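Lipase-specific foldase (Burkholderia glumae, PDB 2ES4) assists the folding of the extracellular lipase as that enzyme passes through the periplasm. Local coordinates at residues B[81-84]-B[85-89]; B[183-186]-B[187-191]; B[236-239]-B[240-244]; B[269-272]-B[273-277]. All blocks are in the same frame, centred on the assembly; numbering follows the deposited sequence.

Contact 1. Residues B[81-84]-B[85-89]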
# COMPACT_ATOMS: atom_id res chain seq x y z
N ARG B 81 -16.97 16.04 -20.74
CA ARG B 81 -16.77 16.58 -19.40
C ARG B 81 -16.88 15.55 -18.30
O ARG B 81 -17.85 15.53 -17.54
CB ARG B 81 -17.68 17.78 -19.15
CG ARG B 81 -17.35 18.98 -20.02
CD ARG B 81 -18.11 20.21 -19.60
NE ARG B 81 -17.59 21.40 -20.26
CZ ARG B 81 -18.04 22.63 -20.04
NH1 ARG B 81 -19.02 22.85 -19.17
NH2 ARG B 81 -17.49 23.66 -20.67
N THR B 82 -15.89 14.67 -18.24
CA THR B 82 -15.84 13.60 -17.24
C THR B 82 -14.53 13.70 -16.48
O THR B 82 -13.61 14.41 -16.91
CB THR B 82 -15.95 12.20 -17.89
OG1 THR B 82 -14.85 11.99 -18.78
CG2 THR B 82 -17.26 12.07 -18.67
N ARG B 83 -14.44 12.97 -15.37
CA ARG B 83 -13.23 12.96 -14.55
C ARG B 83 -12.03 12.38 -15.28
O ARG B 83 -10.89 12.60 -14.88
CB ARG B 83 -13.51 12.18 -13.26
CG ARG B 83 -12.40 12.24 -12.22
CD ARG B 83 -12.85 11.63 -10.91
NE ARG B 83 -13.47 10.31 -11.08
CZ ARG B 83 -12.82 9.22 -11.50
NH1 ARG B 83 -11.53 9.27 -11.78
NH2 ARG B 83 -13.48 8.08 -11.65
N ALA B 84 -12.30 11.67 -16.38
CA ALA B 84 -11.25 11.07 -17.20
C ALA B 84 -10.29 12.14 -17.73
O ALA B 84 -9.11 11.87 -17.91
CB ALA B 84 -11.85 10.29 -18.34
N VAL B 85 -10.80 13.36 -17.91
CA VAL B 85 -9.98 14.47 -18.38
C VAL B 85 -8.93 14.80 -17.32
O VAL B 85 -7.76 14.98 -17.65
CB VAL B 85 -10.82 15.73 -18.67
CG1 VAL B 85 -9.94 16.91 -19.07
CG2 VAL B 85 -11.81 15.46 -19.77
N ARG B 86 -9.36 14.83 -16.06
CA ARG B 86 -8.47 15.12 -14.94
C ARG B 86 -7.44 14.01 -14.73
O ARG B 86 -6.29 14.29 -14.39
CB ARG B 86 -9.26 15.30 -13.65
CG ARG B 86 -8.39 15.48 -12.41
CD ARG B 86 -9.14 15.22 -11.14
NE ARG B 86 -8.24 15.10 -10.01
CZ ARG B 86 -8.62 14.76 -8.78
NH1 ARG B 86 -9.89 14.52 -8.50
NH2 ARG B 86 -7.71 14.66 -7.81
N GLU B 87 -7.87 12.76 -14.92
CA GLU B 87 -6.98 11.62 -14.75
C GLU B 87 -5.82 11.67 -15.73
O GLU B 87 -4.70 11.29 -15.39
CB GLU B 87 -7.74 10.31 -14.90
CG GLU B 87 -8.83 10.13 -13.87
CD GLU B 87 -9.44 8.74 -13.90
OE1 GLU B 87 -9.95 8.34 -14.96
OE2 GLU B 87 -9.41 8.06 -12.86
N PHE B 88 -6.09 12.20 -16.92
CA PHE B 88 -5.06 12.36 -17.94
C PHE B 88 -3.95 13.27 -17.43
O PHE B 88 -2.77 12.94 -17.54
CB PHE B 88 -5.66 12.92 -19.24
CG PHE B 88 -4.63 13.35 -20.24
CD1 PHE B 88 -3.93 12.40 -20.99
CD2 PHE B 88 -4.31 14.72 -20.39
CE1 PHE B 88 -2.92 12.79 -21.89
CE2 PHE B 88 -3.30 15.12 -21.27
CZ PHE B 88 -2.60 14.16 -22.03
N PHE B 89 -4.34 14.43 -16.92
CA PHE B 89 -3.39 15.41 -16.39
C PHE B 89 -2.65 14.94 -15.16
O PHE B 89 -1.44 15.12 -15.07
CB PHE B 89 -4.08 16.73 -16.12
CG PHE B 89 -4.56 17.42 -17.34
CD1 PHE B 89 -3.65 17.90 -18.30
CD2 PHE B 89 -5.94 17.59 -17.57
CE1 PHE B 89 -4.10 18.53 -19.48
CE2 PHE B 89 -6.41 18.22 -18.74
CZ PHE B 89 -5.48 18.69 -19.70
O HOH W 1 -10.86 6.29 -11.77

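Contact 2. Residues B[183-186]-B[187-191]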
# COMPACT_ATOMS: atom_id res chain seq x y z
N ASP B 183 -16.80 13.71 -7.59
CA ASP B 183 -16.79 12.47 -6.82
C ASP B 183 -15.89 12.56 -5.59
O ASP B 183 -16.31 12.18 -4.49
CB ASP B 183 -16.34 11.30 -7.69
CG ASP B 183 -17.19 11.15 -8.94
OD1 ASP B 183 -18.43 11.07 -8.82
OD2 ASP B 183 -16.61 11.11 -10.05
N GLU B 184 -14.69 13.10 -5.77
CA GLU B 184 -13.72 13.26 -4.68
C GLU B 184 -14.31 14.01 -3.49
O GLU B 184 -14.18 13.56 -2.35
CB GLU B 184 -12.48 13.99 -5.19
CG GLU B 184 -11.36 14.14 -4.17
CD GLU B 184 -10.16 14.85 -4.73
OE1 GLU B 184 -9.61 14.38 -5.74
OE2 GLU B 184 -9.75 15.89 -4.16
N GLN B 185 -14.99 15.12 -3.77
CA GLN B 185 -15.63 15.93 -2.75
C GLN B 185 -16.65 15.16 -1.93
O GLN B 185 -16.59 15.19 -0.70
CB GLN B 185 -16.31 17.15 -3.38
CG GLN B 185 -15.35 18.25 -3.83
CD GLN B 185 -14.76 19.05 -2.68
OE1 GLN B 185 -13.88 19.89 -2.88
NE2 GLN B 185 -15.25 18.82 -1.46
N ARG B 186 -17.52 14.42 -2.60
CA ARG B 186 -18.56 13.62 -1.94
C ARG B 186 -17.92 12.56 -1.06
O ARG B 186 -18.22 12.50 0.13
CB ARG B 186 -19.45 12.92 -2.97
CG ARG B 186 -19.89 13.80 -4.09
CD ARG B 186 -20.79 13.06 -5.07
NE ARG B 186 -20.71 13.62 -6.42
CZ ARG B 186 -20.97 14.89 -6.75
NH1 ARG B 186 -21.33 15.77 -5.82
NH2 ARG B 186 -20.85 15.28 -8.00
N ARG B 187 -17.00 11.79 -1.65
CA ARG B 187 -16.27 10.72 -0.96
C ARG B 187 -15.71 11.20 0.38
O ARG B 187 -16.03 10.63 1.42
CB ARG B 187 -15.13 10.23 -1.85
CG ARG B 187 -14.36 9.02 -1.33
CD ARG B 187 -13.23 8.62 -2.29
NE ARG B 187 -12.09 9.54 -2.25
CZ ARG B 187 -11.12 9.58 -3.16
NH1 ARG B 187 -11.15 8.76 -4.20
NH2 ARG B 187 -10.10 10.42 -3.03
N GLN B 188 -14.97 12.30 0.34
CA GLN B 188 -14.36 12.88 1.53
C GLN B 188 -15.37 13.42 2.53
O GLN B 188 -15.34 13.03 3.69
CB GLN B 188 -13.37 13.98 1.15
CG GLN B 188 -12.20 13.50 0.33
CD GLN B 188 -11.28 14.64 -0.07
OE1 GLN B 188 -11.69 15.57 -0.75
NE2 GLN B 188 -10.02 14.56 0.36
N ARG B 189 -16.29 14.27 2.06
CA ARG B 189 -17.33 14.85 2.91
C ARG B 189 -18.11 13.76 3.64
O ARG B 189 -18.26 13.81 4.86
CB ARG B 189 -18.30 15.70 2.10
CG ARG B 189 -17.68 16.91 1.45
CD ARG B 189 -18.69 17.67 0.59
NE ARG B 189 -18.09 18.80 -0.12
CZ ARG B 189 -17.55 19.87 0.47
NH1 ARG B 189 -17.51 19.97 1.79
NH2 ARG B 189 -17.02 20.84 -0.27
N HIS B 190 -18.50 12.74 2.89
CA HIS B 190 -19.25 11.60 3.41
C HIS B 190 -18.47 10.86 4.51
O HIS B 190 -19.01 10.62 5.59
CB HIS B 190 -19.61 10.64 2.28
CG HIS B 190 -20.46 9.49 2.71
ND1 HIS B 190 -19.96 8.44 3.45
CD2 HIS B 190 -21.77 9.23 2.50
CE1 HIS B 190 -20.93 7.57 3.67
NE2 HIS B 190 -22.04 8.02 3.11
N ASP B 191 -17.21 10.52 4.23
CA ASP B 191 -16.37 9.82 5.19
C ASP B 191 -16.05 10.67 6.40
O ASP B 191 -16.04 10.17 7.53
CB ASP B 191 -15.07 9.34 4.55
CG ASP B 191 -15.29 8.22 3.55
OD1 ASP B 191 -16.09 7.30 3.83
OD2 ASP B 191 -14.67 8.27 2.47

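Contact 3. Residues B[236-239]-B[240-244]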
# COMPACT_ATOMS: atom_id res chain seq x y z
N ALA B 236 -17.15 -13.78 -1.19
CA ALA B 236 -16.88 -15.11 -1.73
C ALA B 236 -15.62 -15.66 -1.07
O ALA B 236 -15.58 -16.81 -0.65
CB ALA B 236 -16.69 -15.04 -3.23
N VAL B 237 -14.62 -14.79 -0.93
CA VAL B 237 -13.36 -15.16 -0.27
C VAL B 237 -13.64 -15.47 1.20
O VAL B 237 -13.13 -16.46 1.73
CB VAL B 237 -12.32 -14.01 -0.37
CG1 VAL B 237 -11.07 -14.35 0.41
CG2 VAL B 237 -11.99 -13.73 -1.81
N THR B 238 -14.47 -14.65 1.84
CA THR B 238 -14.82 -14.84 3.25
C THR B 238 -15.53 -16.17 3.51
O THR B 238 -15.32 -16.78 4.56
CB THR B 238 -15.70 -13.68 3.78
OG1 THR B 238 -14.99 -12.45 3.63
CG2 THR B 238 -16.05 -13.87 5.25
N LYS B 239 -16.36 -16.62 2.57
CA LYS B 239 -17.07 -17.89 2.73
C LYS B 239 -16.09 -19.04 2.83
O LYS B 239 -16.25 -19.94 3.66
CB LYS B 239 -18.02 -18.14 1.56
CG LYS B 239 -19.11 -17.10 1.41
CD LYS B 239 -20.09 -17.47 0.33
CE LYS B 239 -20.88 -18.65 0.79
NZ LYS B 239 -21.72 -18.41 1.98
N ILE B 240 -15.03 -18.98 2.01
CA ILE B 240 -14.00 -20.00 2.01
C ILE B 240 -13.21 -19.93 3.31
O ILE B 240 -13.00 -20.96 3.97
CB ILE B 240 -13.04 -19.83 0.81
CG1 ILE B 240 -13.81 -19.99 -0.51
CG2 ILE B 240 -11.91 -20.86 0.87
CD1 ILE B 240 -12.99 -19.76 -1.76
N ALA B 241 -12.82 -18.71 3.70
CA ALA B 241 -12.06 -18.49 4.93
C ALA B 241 -12.79 -18.99 6.16
O ALA B 241 -12.19 -19.64 7.02
CB ALA B 241 -11.72 -17.02 5.09
N ASP B 242 -14.11 -18.76 6.21
CA ASP B 242 -14.94 -19.20 7.33
C ASP B 242 -14.97 -20.72 7.47
O ASP B 242 -14.91 -21.24 8.58
CB ASP B 242 -16.37 -18.67 7.20
CG ASP B 242 -16.47 -17.17 7.41
OD1 ASP B 242 -15.66 -16.60 8.18
OD2 ASP B 242 -17.36 -16.55 6.80
N LEU B 243 -15.02 -21.42 6.34
CA LEU B 243 -15.03 -22.88 6.36
C LEU B 243 -13.71 -23.44 6.86
O LEU B 243 -13.69 -24.45 7.57
CB LEU B 243 -15.36 -23.44 4.98
CG LEU B 243 -16.84 -23.32 4.60
CD1 LEU B 243 -17.02 -23.56 3.14
CD2 LEU B 243 -17.65 -24.32 5.42
N GLN B 244 -12.62 -22.75 6.55
CA GLN B 244 -11.29 -23.16 7.01
C GLN B 244 -11.21 -23.01 8.52
O GLN B 244 -10.78 -23.93 9.22
CB GLN B 244 -10.20 -22.32 6.38
CG GLN B 244 -10.08 -22.47 4.90
CD GLN B 244 -9.00 -21.59 4.33
OE1 GLN B 244 -7.81 -21.88 4.47
NE2 GLN B 244 -9.40 -20.54 3.65

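Contact 4. Residues B[269-272]-B[273-277]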
# COMPACT_ATOMS: atom_id res chain seq x y z
N ALA B 269 -11.38 -24.90 -3.91
CA ALA B 269 -11.35 -24.74 -2.46
C ALA B 269 -11.07 -26.06 -1.75
O ALA B 269 -10.34 -26.09 -0.75
CB ALA B 269 -12.66 -24.15 -1.97
N ALA B 270 -11.63 -27.15 -2.28
CA ALA B 270 -11.42 -28.49 -1.72
C ALA B 270 -9.96 -28.90 -1.89
O ALA B 270 -9.36 -29.43 -0.96
CB ALA B 270 -12.32 -29.50 -2.39
N GLN B 271 -9.39 -28.60 -3.06
CA GLN B 271 -7.99 -28.91 -3.33
C GLN B 271 -7.09 -28.09 -2.41
O GLN B 271 -6.08 -28.59 -1.92
CB GLN B 271 -7.62 -28.64 -4.79
CG GLN B 271 -6.21 -29.11 -5.18
CD GLN B 271 -6.02 -30.60 -5.00
OE1 GLN B 271 -6.66 -31.41 -5.68
NE2 GLN B 271 -5.16 -30.99 -4.06
N MET B 272 -7.50 -26.84 -2.16
CA MET B 272 -6.75 -25.95 -1.27
C MET B 272 -6.69 -26.57 0.13
O MET B 272 -5.62 -26.60 0.75
CB MET B 272 -7.42 -24.58 -1.20
CG MET B 272 -6.78 -23.62 -0.20
SD MET B 272 -7.82 -22.20 0.13
CE MET B 272 -9.00 -22.95 1.22
N GLN B 273 -7.82 -27.10 0.59
CA GLN B 273 -7.88 -27.75 1.90
C GLN B 273 -7.00 -28.97 1.95
O GLN B 273 -6.27 -29.18 2.92
CB GLN B 273 -9.31 -28.16 2.27
CG GLN B 273 -10.19 -27.05 2.78
CD GLN B 273 -9.62 -26.32 3.99
OE1 GLN B 273 -8.77 -25.45 3.85
NE2 GLN B 273 -10.12 -26.66 5.17
N GLN B 274 -7.04 -29.75 0.87
CA GLN B 274 -6.23 -30.96 0.75
C GLN B 274 -4.74 -30.64 0.74
O GLN B 274 -3.95 -31.36 1.37
CB GLN B 274 -6.60 -31.75 -0.50
CG GLN B 274 -7.98 -32.33 -0.45
CD GLN B 274 -8.36 -33.19 -1.63
OE1 GLN B 274 -8.37 -32.72 -2.76
NE2 GLN B 274 -8.68 -34.45 -1.36
N ASP B 275 -4.36 -29.56 0.06
CA ASP B 275 -2.97 -29.12 0.00
C ASP B 275 -2.49 -28.70 1.39
O ASP B 275 -1.38 -29.04 1.80
CB ASP B 275 -2.79 -27.93 -0.95
CG ASP B 275 -3.03 -28.29 -2.41
OD1 ASP B 275 -3.31 -29.46 -2.73
OD2 ASP B 275 -2.95 -27.37 -3.26
N ASP B 276 -3.36 -28.00 2.13
CA ASP B 276 -3.04 -27.54 3.49
C ASP B 276 -2.90 -28.70 4.45
O ASP B 276 -2.00 -28.71 5.28
CB ASP B 276 -4.10 -26.58 4.02
CG ASP B 276 -4.01 -25.19 3.39
OD1 ASP B 276 -2.99 -24.87 2.75
OD2 ASP B 276 -4.98 -24.41 3.56
N GLU B 277 -3.78 -29.70 4.32
CA GLU B 277 -3.72 -30.88 5.17
C GLU B 277 -2.47 -31.70 4.92
O GLU B 277 -1.82 -32.14 5.87
CB GLU B 277 -4.98 -31.73 5.01
CG GLU B 277 -6.19 -31.11 5.68
CD GLU B 277 -7.43 -31.98 5.64
OE1 GLU B 277 -7.30 -33.22 5.47
OE2 GLU B 277 -8.54 -31.42 5.78
O HOH W 2 -7.34 -34.05 -4.78
O HOH W 3 -3.25 -24.59 0.06

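Contact 1. Residues B[81-84]-B[85-89]
Arg83 and Glu87 form a salt bridge, four residues apart, across the first turn of helix 84-90, where the preceding loop runs into the helix. The pair is close: Arg83 NH1 lies 2.7 Å from Glu87 OE2. As a hydrogen bond it is weak, since the angle at the hydrogen is only 136°. OE2 meets the guanidinium at its edge, while the carboxylate plane stands almost perpendicular to it, at 89°. The arginine chain runs out extended and then bends at chi3 (50°), which turns NH1 back over the turn toward the glutamate. A water adds a second link. It donates to Glu87 OE2 at 2.5 Å and accepts from Arg83 NH2 at 3.2 Å. OE2 is further bonded by a polar side chain on a chain of another protein, so several donors share this one oxygen.

Backbone bonds start the helix. Val85 N reaches Thr82 O at 3.2 Å. Glu87 N bonds Arg83 O at 3.0 Å, and Phe88 N bonds Ala84 O at 3.2 Å. The CG2 methyl of Val85 also rests against Thr82 O, at 3.5 Å.

Around this turn, Phe88 packs on helix 101-116, Phe89 on helices 101-116 and 120-137, and Val85 on Phe180 of helix 177-198. Arg86 reaches the same helix through Phe180 O and Glu184.

Contact 2. Residues B[183-186]-B[187-191]
Glu184 and Gln188, one turn apart on helix 177-198, run side by side in the same direction. Backbone hydrogen bonds frame the contact. The helix kinks at 183-184, and the i to i+4 bonds run on from Asp183 O, which accepts Arg187 N at 2.9 Å. Gln188 N to Glu184 O, Arg189 N to Gln185 O and His190 N to Arg186 O continue the pattern, the last at 2.8 Å.

Flat groups come next. One end of the Gln185 amide comes over a face of the Arg189 guanidinium, the two groups being roughly parallel (19°). The bend of the glutamine at chi2 (-74°) carries the amide end toward Arg189. The stem of Arg189 also packs on the turn before it: its CG sits 3.0 Å from Gln185 O.

Contacts of the Glu184 stem with polar ends are looser. Glu184 CG lies 3.7 Å from Gln188 OE1, and the carboxylate and amide planes are nearly perpendicular, at 87°. Arg187 NH2 approaches Glu184 CG at 4.1 Å.

Polar ends mostly find partners beyond these residues. Glu184 pairs with Arg86, and Arg186 with Glu178 on the same helix. Gln188 NE2 binds backbone on a chain of another protein, and Asp191 OD2 an aromatic side chain there.

Gln185, Gln188 and Arg189 also pack on Leu162 of helix 155-172. The arrangement is that of a polar alpha-helix with one side against a neighbouring helix and another against the partner protein.

Contact 3. Residues B[236-239]-B[240-244]
Thr238 and Asp242 meet at a slant, one turn apart on helix 221-245. The methyl of the threonine does the touching: Thr238 CG2 lies 3.4 Å from Asp242 OD2. The first torsion of Thr238 (-59° for OG1) sets CG2 opposite the backbone N, on the side of the carbonyl and thus toward the following turn. OG1 stands beside the backbone N and bonds Gln234 NE2, one turn back. Asp242 OD2 is also 3.0 Å from Thr238 O; both are acceptors, and no bond forms between them. That same carbonyl accepts Asp242 N at 2.8 Å.

Leu243 folds over the next carbonyl along. Its CD1 is 3.7 Å from Lys239 O, which also takes the hydrogen bond of Leu243 N at 3.3 Å. Ile240 runs back along the helix, so that CG1 comes 3.6 Å from Ala236 O. The bond of Ile240 N to that oxygen is long and weak. Ala241 N to Val237 O, at 3.0 Å, is a regular helical bond.

The apolar side chains face other helices. Ile240 packs on helix 263-294 and on Ile257 of helix 250-258, while Leu243 packs on Met253 and Ile257. Val237, Ile240 and Ala241 also touch a chain of another protein. This is an amphipathic helix: Thr238, Lys239 and Asp242 lie on the more exposed side, and Ile240 and Leu243 serve the packing between helices.

Contact 4. Residues B[269-272]-B[273-277]
Residues 269-272 and 273-277 form consecutive turns of helix 263-294, joined by four i to i+4 backbone bonds. Gln273 N to Ala269 O and Gln274 N to Ala270 O are each 3.0 Å. Asp275 N to Gln271 O is shorter, at 2.8 Å, and Asp276 N to Met272 O completes the set.

One side-chain bond spans the same step. Gln271 NE2 donates to Asp275 OD1 at 2.7 Å, with an angle of 160°. The acceptor lies close to the amide plane of Gln271. OD1 is met on its syn side, 29° out of the carboxylate plane. The glutamine bends at chi2 (60°), which swings its amide toward the next turn.

The helix is amphipathic, and this pair belongs to its exposed side. A water there donates to both Gln271 OE1 and Gln274 OE1, joining two acceptors. Another water links Met272 O to Asp276 OD1, donating to the latter at 2.7 Å.

On the buried side, the Met272 chain bends at chi3, and CE comes 3.6 Å from Gln273 OE1. The other end of that amide, Gln273 NE2, bonds Ala248 O. Met272 also touches a basic side chain on a chain of another protein.

In the fold
The contacts fall into two pairs. Contacts 1 and 2 meet through charged side chains: Arg86 NH1 lies 2.8 Å from Glu184 OE1 in a salt bridge, and a longer, weaker ion pair joins Arg83 to Asp183. Contacts 3 and 4 have centres 13 Å apart and meet by packing instead. Met272 CE is 3.4 Å from Gln244 CD and 3.6 Å from Ile240 CG2. The two pairs are well separated, with about 38 Å between the centres of contacts 1 and 3 and about 42 Å between those of contacts 2 and 4. All four lie within reach of another protein's chain, consistent with an extended helical chaperone that holds its partner at distant points.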